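Local atomic coordinates of cystathionine gamma-synthase (Xanthomonas oryzae pv. oryzae KACC 10331, PDB entry 6LD7), a protein that probably makes cystathionine on the route to methionine, using pyridoxal 5'-phosphate as its cofactor. Residues Arg59-Arg65 against Asn238-Gly244; Leu188-Lys194 against Gln303-Gly308; Leu276-Met282 against Leu391-Glu395. The protein carries 1 engineered substitution. One frame throughout, in Å; residues are numbered along the deposited sequence.

Contact 1. Residues Arg59-Arg65 against Asn238-Gly244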
loop_
_atom_site.group_PDB
_atom_site.type_symbol
_atom_site.label_atom_id
_atom_site.label_comp_id
_atom_site.label_asym_id
_atom_site.label_seq_id
_atom_site.Cartn_x
_atom_site.Cartn_y
_atom_site.Cartn_z
ATOM N N ARG C 59 7.999 -16.358 -3.498
ATOM C CA ARG C 59 9.434 -16.310 -3.126
ATOM C C ARG C 59 10.196 -16.618 -4.432
ATOM O O ARG C 59 11.262 -16.051 -4.679
ATOM C CB ARG C 59 9.860 -17.287 -2.023
ATOM C CG ARG C 59 11.378 -17.521 -2.049
ATOM C CD ARG C 59 11.965 -18.156 -0.848
ATOM N NE ARG C 59 11.079 -19.108 -0.182
ATOM C CZ ARG C 59 10.857 -20.367 -0.602
ATOM N NH1 ARG C 59 11.428 -20.762 -1.723
ATOM N NH2 ARG C 59 10.079 -21.222 0.086
ATOM N N SER C 60 9.610 -17.455 -5.282
ATOM C CA SER C 60 10.308 -18.061 -6.442
ATOM C C SER C 60 10.077 -17.219 -7.754
ATOM O O SER C 60 11.070 -16.951 -8.476
ATOM C CB SER C 60 9.857 -19.505 -6.427
ATOM O OG SER C 60 9.397 -19.839 -7.672
ATOM N N GLY C 61 8.867 -16.673 -7.970
ATOM C CA GLY C 61 8.393 -15.938 -9.162
ATOM C C GLY C 61 7.088 -15.183 -8.802
ATOM O O GLY C 61 6.195 -15.746 -8.100
ATOM N N ASN C 62 6.973 -13.911 -9.172
ATOM C CA ASN C 62 5.760 -13.072 -8.925
ATOM C C ASN C 62 5.670 -12.098 -10.078
ATOM O O ASN C 62 6.711 -11.585 -10.498
ATOM C CB ASN C 62 5.884 -12.327 -7.619
ATOM C CG ASN C 62 4.802 -11.316 -7.431
ATOM O OD1 ASN C 62 4.922 -10.244 -8.033
ATOM N ND2 ASN C 62 3.800 -11.661 -6.601
ATOM N N PRO C 63 4.482 -11.930 -10.704
ATOM C CA PRO C 63 4.388 -11.112 -11.916
ATOM C C PRO C 63 4.692 -9.630 -11.710
ATOM O O PRO C 63 5.229 -9.017 -12.634
ATOM C CB PRO C 63 2.948 -11.277 -12.422
ATOM C CG PRO C 63 2.224 -11.873 -11.282
ATOM C CD PRO C 63 3.212 -12.587 -10.374
ATOM N N THR C 64 4.341 -9.051 -10.579
ATOM C CA THR C 64 4.643 -7.607 -10.324
ATOM C C THR C 64 6.173 -7.418 -10.243
ATOM O O THR C 64 6.729 -6.463 -10.842
ATOM C CB THR C 64 3.938 -7.134 -9.058
ATOM O OG1 THR C 64 2.532 -7.305 -9.323
ATOM C CG2 THR C 64 4.360 -5.713 -8.739
ATOM N N ARG C 65 6.843 -8.321 -9.526
ATOM C CA ARG C 65 8.316 -8.282 -9.390
ATOM C C ARG C 65 8.995 -8.479 -10.784
ATOM O O ARG C 65 9.921 -7.776 -11.094
ATOM C CB ARG C 65 8.772 -9.290 -8.336
ATOM C CG ARG C 65 10.244 -9.118 -8.002
ATOM C CD ARG C 65 10.672 -9.785 -6.706
ATOM N NE ARG C 65 10.535 -11.138 -6.914
ATOM C CZ ARG C 65 9.804 -11.995 -6.173
ATOM N NH1 ARG C 65 9.277 -11.745 -4.983
ATOM N NH2 ARG C 65 9.739 -13.207 -6.648
ATOM N N ASN C 238 15.863 -17.587 -5.185
ATOM C CA ASN C 238 14.770 -18.429 -4.617
ATOM C C ASN C 238 15.355 -19.240 -3.436
ATOM O O ASN C 238 14.796 -19.225 -2.352
ATOM C CB ASN C 238 14.134 -19.291 -5.701
ATOM C CG ASN C 238 13.124 -20.255 -5.092
ATOM O OD1 ASN C 238 12.183 -19.775 -4.489
ATOM N ND2 ASN C 238 13.399 -21.571 -5.079
ATOM N N ALA C 239 16.482 -19.916 -3.632
ATOM C CA ALA C 239 17.080 -20.850 -2.650
ATOM C C ALA C 239 17.562 -20.084 -1.411
ATOM O O ALA C 239 17.393 -20.585 -0.324
ATOM C CB ALA C 239 18.249 -21.592 -3.239
ATOM N N LEU C 240 18.097 -18.885 -1.574
ATOM C CA LEU C 240 18.632 -18.062 -0.459
ATOM C C LEU C 240 17.575 -17.179 0.199
ATOM O O LEU C 240 17.850 -16.612 1.242
ATOM C CB LEU C 240 19.745 -17.170 -0.977
ATOM C CG LEU C 240 20.999 -17.905 -1.439
ATOM C CD1 LEU C 240 21.845 -16.931 -2.277
ATOM C CD2 LEU C 240 21.808 -18.357 -0.257
ATOM N N GLY C 241 16.434 -17.029 -0.451
ATOM C CA GLY C 241 15.336 -16.205 0.072
ATOM C C GLY C 241 15.604 -14.727 -0.054
ATOM O O GLY C 241 15.133 -13.999 0.862
ATOM N N LEU C 242 16.251 -14.283 -1.150
ATOM C CA LEU C 242 16.699 -12.876 -1.285
ATOM C C LEU C 242 15.730 -12.037 -2.126
ATOM O O LEU C 242 15.991 -10.818 -2.264
ATOM C CB LEU C 242 18.058 -12.867 -2.005
ATOM C CG LEU C 242 19.227 -13.297 -1.162
ATOM C CD1 LEU C 242 20.495 -13.368 -2.021
ATOM C CD2 LEU C 242 19.363 -12.282 -0.033
ATOM N N THR C 243 14.720 -12.627 -2.767
ATOM C CA THR C 243 13.711 -11.890 -3.535
ATOM C C THR C 243 12.971 -10.850 -2.682
ATOM O O THR C 243 12.853 -10.999 -1.471
ATOM C CB THR C 243 12.760 -12.832 -4.252
ATOM O OG1 THR C 243 12.232 -13.710 -3.260
ATOM C CG2 THR C 243 13.489 -13.628 -5.301
ATOM N N GLY C 244 12.541 -9.797 -3.369
ATOM C CA GLY C 244 11.886 -8.624 -2.774
ATOM C C GLY C 244 10.338 -8.766 -2.729
ATOM O O GLY C 244 9.745 -9.567 -3.453
#
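With CG trans to the backbone N in both Arg59 (chi1 160°) and Arg65 (chi1 -170°), and each chain bending at chi3, the two guanidinium groups are brought to opposite ends of Asn238-Gly244. Arg65 NH1 gives a short, straight bond to Gly244 O (2.7 Å, 164° at the hydrogen), with the oxygen close to the guanidinium plane, and NH2 bonds Thr58 O. The same group is sandwiched, Thr243 CB sitting 3.6 Å above the centre of one face and Asn62 CB toward the rim of the other. Thr243 also donates from OG1 to a lone pair of Arg59 O at 2.9 Å, so that a side-chain hydroxyl of the loop grips the backbone ahead of helix 63-76. At the far end Arg59 NH1 reaches Asn238 OD1 (3.0 Å) in a weak bond. The strongest polar partner of Arg59 belongs to a second subunit: NE bonds its pyridoxal phosphate-lysine side chain; NH2 also bonds Tyr112 OH there. Asn62 N-caps helix 63-76, while Gly241, with positive phi, closes helix 227-240 as the C-prime residue of a Schellman motif. This is consistent with the active sites of the trans-sulfuration family, built from two subunits around the cofactor.

Contact 2. Residues Leu188-Lys194 against Gln303-Gly308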
loop_
_atom_site.group_PDB
_atom_site.type_symbol
_atom_site.label_atom_id
_atom_site.label_comp_id
_atom_site.label_asym_id
_atom_site.label_seq_id
_atom_site.Cartn_x
_atom_site.Cartn_y
_atom_site.Cartn_z
ATOM N N LEU C 188 24.865 5.878 -11.496
ATOM C CA LEU C 188 24.400 6.565 -12.745
ATOM C C LEU C 188 23.051 6.015 -13.252
ATOM O O LEU C 188 22.391 6.686 -14.104
ATOM C CB LEU C 188 25.439 6.377 -13.870
ATOM C CG LEU C 188 26.741 7.132 -13.659
ATOM C CD1 LEU C 188 27.760 6.778 -14.761
ATOM C CD2 LEU C 188 26.423 8.613 -13.715
ATOM N N SER C 189 22.694 4.789 -12.895
ATOM C CA SER C 189 21.469 4.110 -13.372
ATOM C C SER C 189 21.675 3.709 -14.806
ATOM O O SER C 189 22.510 4.253 -15.519
ATOM C CB SER C 189 20.213 4.988 -13.223
ATOM O OG SER C 189 19.949 5.795 -14.396
ATOM N N PRO C 190 20.753 2.889 -15.316
ATOM C CA PRO C 190 20.825 2.433 -16.686
ATOM C C PRO C 190 20.573 3.534 -17.697
ATOM O O PRO C 190 20.955 3.373 -18.848
ATOM C CB PRO C 190 19.713 1.414 -16.808
ATOM C CG PRO C 190 19.361 1.060 -15.360
ATOM C CD PRO C 190 19.619 2.304 -14.559
ATOM N N ALA C 191 19.945 4.628 -17.303
ATOM C CA ALA C 191 19.698 5.708 -18.280
ATOM C C ALA C 191 21.035 6.378 -18.647
ATOM O O ALA C 191 21.048 7.066 -19.627
ATOM C CB ALA C 191 18.778 6.734 -17.662
ATOM N N LEU C 192 22.046 6.367 -17.784
ATOM C CA LEU C 192 23.316 7.134 -17.991
ATOM C C LEU C 192 24.543 6.256 -18.314
ATOM O O LEU C 192 25.540 6.782 -18.793
ATOM C CB LEU C 192 23.540 8.012 -16.757
ATOM C CG LEU C 192 22.553 9.145 -16.582
ATOM C CD1 LEU C 192 22.906 10.036 -15.399
ATOM C CD2 LEU C 192 22.405 9.934 -17.887
ATOM N N GLN C 193 24.450 4.942 -18.158
ATOM C CA GLN C 193 25.600 4.041 -18.356
ATOM C C GLN C 193 25.035 2.648 -18.502
ATOM O O GLN C 193 24.177 2.203 -17.613
ATOM C CB GLN C 193 26.628 4.163 -17.200
ATOM C CG GLN C 193 27.866 3.330 -17.383
ATOM C CD GLN C 193 28.816 3.543 -16.230
ATOM O OE1 GLN C 193 28.635 2.991 -15.075
ATOM N NE2 GLN C 193 29.870 4.292 -16.529
ATOM N N LYS C 194 25.558 1.967 -19.491
ATOM C CA LYS C 194 25.165 0.592 -19.854
ATOM C C LYS C 194 26.375 -0.327 -19.915
ATOM O O LYS C 194 26.904 -0.653 -20.990
ATOM C CB LYS C 194 24.417 0.619 -21.170
ATOM C CG LYS C 194 23.060 1.310 -21.104
ATOM C CD LYS C 194 22.319 1.344 -22.456
ATOM C CE LYS C 194 22.099 -0.081 -22.936
ATOM N NZ LYS C 194 21.171 -0.100 -24.091
ATOM N N GLN C 303 32.064 7.003 -21.940
ATOM C CA GLN C 303 31.375 5.762 -21.591
ATOM C C GLN C 303 30.018 6.015 -20.893
ATOM O O GLN C 303 29.341 5.051 -20.673
ATOM C CB GLN C 303 32.288 4.858 -20.798
ATOM C CG GLN C 303 32.444 5.191 -19.371
ATOM C CD GLN C 303 33.350 4.234 -18.617
ATOM O OE1 GLN C 303 34.119 3.466 -19.170
ATOM N NE2 GLN C 303 33.417 4.455 -17.324
ATOM N N GLN C 304 29.673 7.252 -20.555
ATOM C CA GLN C 304 28.473 7.675 -19.815
ATOM C C GLN C 304 27.625 8.550 -20.769
ATOM O O GLN C 304 28.228 9.232 -21.578
ATOM C CB GLN C 304 28.787 8.465 -18.522
ATOM C CG GLN C 304 29.751 7.785 -17.561
ATOM C CD GLN C 304 30.121 8.611 -16.349
ATOM O OE1 GLN C 304 31.025 8.191 -15.619
ATOM N NE2 GLN C 304 29.470 9.771 -16.114
ATOM N N LYS C 305 26.285 8.569 -20.654
ATOM C CA LYS C 305 25.438 9.480 -21.448
ATOM C C LYS C 305 25.218 10.769 -20.679
ATOM O O LYS C 305 24.550 11.620 -21.221
ATOM C CB LYS C 305 24.118 8.822 -21.820
ATOM C CG LYS C 305 24.348 7.474 -22.504
ATOM C CD LYS C 305 23.160 6.516 -22.572
ATOM C CE LYS C 305 22.452 6.607 -23.909
ATOM N NZ LYS C 305 21.693 5.365 -24.166
ATOM N N GLY C 306 25.764 10.938 -19.468
ATOM C CA GLY C 306 25.743 12.279 -18.851
ATOM C C GLY C 306 26.650 12.205 -17.668
ATOM O O GLY C 306 27.108 11.064 -17.368
ATOM N N PHE C 307 26.894 13.296 -16.978
ATOM C CA PHE C 307 27.897 13.262 -15.869
ATOM C C PHE C 307 27.197 12.991 -14.527
ATOM O O PHE C 307 27.880 12.922 -13.527
ATOM C CB PHE C 307 28.621 14.596 -15.925
ATOM C CG PHE C 307 29.429 14.764 -17.177
ATOM C CD1 PHE C 307 30.507 13.904 -17.398
ATOM C CD2 PHE C 307 29.171 15.784 -18.081
ATOM C CE1 PHE C 307 31.318 14.069 -18.506
ATOM C CE2 PHE C 307 29.976 15.930 -19.207
ATOM C CZ PHE C 307 31.024 15.046 -19.425
ATOM N N GLY C 308 25.858 13.041 -14.461
ATOM C CA GLY C 308 25.155 12.655 -13.242
ATOM C C GLY C 308 25.034 13.798 -12.305
ATOM O O GLY C 308 25.111 14.970 -12.736
HETATM O O HOH W 1 27.161 3.536 -21.366
#
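Leu192 O is approached by two groups of the facing segment: Lys305 N donates a hydrogen bond of 2.7 Å to it, nearly straight at 164°, and Gln304 CA makes a CA-H...O contact with it at 3.2 Å. The amide donor is tilted 26° from the carbonyl plane. A water extends this backbone link, accepting from Lys194 N and donating to Gln303 O. On another part of the contact, Leu188 CD1 meets the amide carbon of Gln304, 3.4 Å from CD, and the two side chains run at about a right angle. The Gln304 amide is steadied within its own segment, because NE2 donates to Gly306 O almost in the amide plane. Both segments are irregular connections of the fold-type I (aspartate aminotransferase-like) architecture of PLP enzymes: 188-194 lies in the connection between strands 180-184 and 202-206 of the seven-stranded sheet, and 303-308 leads from helix 297-303 to strand 310-315 of the five-stranded one. An ST turn shapes the first, Ser189 OG accepting from Ala191 N while donating to Leu188 O. Leu192 spreads its methyls over two glycines, CD2 lying 3.8 Å from Gly306 N and CD1 4.1 Å from Gly308 CA. Further along, the aliphatic part of Lys305 runs past Ala191 O, with CD 3.7 Å away. Gln303 is fixed from elsewhere, its amide bonding the backbone at Thr165 and Leu167.

Contact 3. Residues Leu276-Met282 against Leu391-Glu395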
loop_
_atom_site.group_PDB
_atom_site.type_symbol
_atom_site.label_atom_id
_atom_site.label_comp_id
_atom_site.label_asym_id
_atom_site.label_seq_id
_atom_site.Cartn_x
_atom_site.Cartn_y
_atom_site.Cartn_z
ATOM N N LEU C 276 29.157 26.872 -9.647
ATOM C CA LEU C 276 29.326 27.786 -8.470
ATOM C C LEU C 276 30.538 27.317 -7.647
ATOM O O LEU C 276 31.340 28.133 -7.210
ATOM C CB LEU C 276 28.075 27.718 -7.614
ATOM C CG LEU C 276 28.206 28.338 -6.226
ATOM C CD1 LEU C 276 28.125 29.881 -6.365
ATOM C CD2 LEU C 276 27.107 27.828 -5.301
ATOM N N LEU C 277 30.694 26.011 -7.431
ATOM C CA LEU C 277 31.661 25.507 -6.427
ATOM C C LEU C 277 33.072 25.532 -7.042
ATOM O O LEU C 277 34.015 25.824 -6.344
ATOM C CB LEU C 277 31.308 24.089 -5.980
ATOM C CG LEU C 277 30.002 23.944 -5.216
ATOM C CD1 LEU C 277 29.815 22.501 -4.852
ATOM C CD2 LEU C 277 29.946 24.815 -3.965
ATOM N N ASP C 278 33.223 25.246 -8.306
ATOM C CA ASP C 278 34.569 25.117 -8.893
ATOM C C ASP C 278 35.254 26.502 -8.975
ATOM O O ASP C 278 34.755 27.347 -9.683
ATOM C CB ASP C 278 34.493 24.540 -10.299
ATOM C CG ASP C 278 35.863 24.273 -10.911
ATOM O OD1 ASP C 278 36.767 23.783 -10.206
ATOM O OD2 ASP C 278 35.986 24.451 -12.107
ATOM N N GLY C 279 36.389 26.661 -8.321
ATOM C CA GLY C 279 37.105 27.944 -8.212
ATOM C C GLY C 279 36.469 28.913 -7.214
ATOM O O GLY C 279 36.989 29.953 -7.095
ATOM N N HIS C 280 35.395 28.619 -6.476
ATOM C CA HIS C 280 34.929 29.529 -5.404
ATOM C C HIS C 280 36.049 29.604 -4.359
ATOM O O HIS C 280 36.727 28.588 -4.084
ATOM C CB HIS C 280 33.599 29.063 -4.830
ATOM C CG HIS C 280 32.983 29.990 -3.848
ATOM N ND1 HIS C 280 33.520 30.151 -2.586
ATOM C CD2 HIS C 280 31.881 30.785 -3.926
ATOM C CE1 HIS C 280 32.769 30.995 -1.904
ATOM N NE2 HIS C 280 31.774 31.420 -2.710
ATOM N N ALA C 281 36.212 30.754 -3.735
ATOM C CA ALA C 281 37.312 30.991 -2.778
ATOM C C ALA C 281 37.212 30.033 -1.590
ATOM O O ALA C 281 38.199 29.766 -1.016
ATOM C CB ALA C 281 37.274 32.467 -2.333
ATOM N N MET C 282 36.036 29.580 -1.173
ATOM C CA MET C 282 35.931 28.751 0.052
ATOM C C MET C 282 36.093 27.263 -0.293
ATOM O O MET C 282 35.983 26.449 0.605
ATOM C CB MET C 282 34.575 29.007 0.717
ATOM C CG MET C 282 34.515 30.334 1.472
ATOM S SD MET C 282 35.801 30.303 2.773
ATOM C CE MET C 282 35.238 28.989 3.851
ATOM N N LEU C 391 28.298 28.780 2.035
ATOM C CA LEU C 391 29.724 29.138 1.809
ATOM C C LEU C 391 30.062 30.433 2.586
ATOM O O LEU C 391 31.162 30.569 3.144
ATOM C CB LEU C 391 29.889 29.328 0.310
ATOM C CG LEU C 391 29.877 28.035 -0.512
ATOM C CD1 LEU C 391 29.947 28.368 -1.987
ATOM C CD2 LEU C 391 31.017 27.117 -0.122
ATOM N N SER C 392 29.076 31.312 2.708
ATOM C CA SER C 392 29.162 32.573 3.478
ATOM C C SER C 392 29.247 32.334 4.999
ATOM O O SER C 392 30.169 32.860 5.644
ATOM C CB SER C 392 27.988 33.388 3.074
ATOM O OG SER C 392 28.010 34.557 3.786
ATOM N N ARG C 393 28.392 31.486 5.562
ATOM C CA ARG C 393 28.549 31.077 6.977
ATOM C C ARG C 393 29.926 30.475 7.224
ATOM O O ARG C 393 30.554 30.836 8.302
ATOM C CB ARG C 393 27.588 29.999 7.423
ATOM C CG ARG C 393 26.152 30.435 7.669
ATOM C CD ARG C 393 25.462 29.076 8.027
ATOM N NE ARG C 393 24.413 29.251 7.129
ATOM C CZ ARG C 393 23.900 28.555 6.165
ATOM N NH1 ARG C 393 24.117 27.308 5.853
ATOM N NH2 ARG C 393 23.034 29.266 5.502
ATOM N N ALA C 394 30.380 29.587 6.340
ATOM C CA ALA C 394 31.716 28.954 6.469
ATOM C C ALA C 394 32.827 30.025 6.456
ATOM O O ALA C 394 33.749 29.920 7.227
ATOM C CB ALA C 394 31.980 27.972 5.346
ATOM N N GLU C 395 32.811 30.943 5.510
ATOM C CA GLU C 395 33.783 32.035 5.380
ATOM C C GLU C 395 33.879 32.823 6.712
ATOM O O GLU C 395 35.005 33.069 7.144
ATOM C CB GLU C 395 33.386 32.969 4.252
ATOM C CG GLU C 395 34.315 34.163 4.125
ATOM C CD GLU C 395 34.176 34.932 2.823
ATOM O OE1 GLU C 395 34.949 35.870 2.632
ATOM O OE2 GLU C 395 33.305 34.599 2.005
#
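Leaving helix 259-277, the chain reverses through a type II beta turn from Leu277 to His280, closed by the backbone bond from His280 N to Leu277 O, and then passes alongside helix 380-396, coming nearest at Met282 and Leu391, whose CA atoms are 6.5 Å apart. Leu391 has the largest share of the buried surface, followed by Met282. Its CD1 (that of Leu391) sits over the middle of one face of the His280 imidazole, 3.6 Å from the ring centroid and only 12° off the ring normal, which meets the geometry of a CH-pi contact. The ring cannot turn readily, since its edge is engaged as well: Met282 N donates to His280 ND1 along an almost straight line (175°), with the donor near the ring plane. That bond identifies ND1 as an acceptor and sets the imidazole flat against the leucine. The same CD1 also meets Leu277 CD2 at 4.1 Å and, more loosely, Leu276 CD2, while the other branch, CD2, packs against Met282 CB. Met282 then folds over the helix, bent at both chi2 and chi3. This curl lays its CE 3.7 Å from Ala394 CB and 3.5 Å from Glu395 N, and lets SD lie 3.9 Å from Glu395 CB as the two side chains cross at about a right angle. No hydrogen bond crosses between the segments; the association is by van der Waals and CH-pi contacts. The five-stranded sheet adjoins the contact: Leu277 touches Phe313 and Leu391 touches Leu315, both of strand 310-315, while Leu391 and Ala394 also meet Phe325 and Ala321, respectively, of helix 319-327, and Met282 leads straight into strand 283-287.

From the N terminus, Arg59-Arg65 comes first, and contact 1 closes a loop of 172 residues at Asn238-Gly244, bringing the start of helix 63-76 to the end of helix 227-240. Leu188-Lys194 lies within that loop, but Gln303-Gly308 lies beyond it, so contacts 1 and 2 cross. Contact 3 opens before contact 2 has closed, so these also cross, whereas contacts 1 and 3 follow in series. Contact 2 joins connections of the two sheets; contact 3 joins the turn between helix 259-277 and strand 283-287 to the C-terminal helix 380-396. The centre of contact 2 is about 28 Å from the centre of each of the others, whose centres are about 48 Å apart.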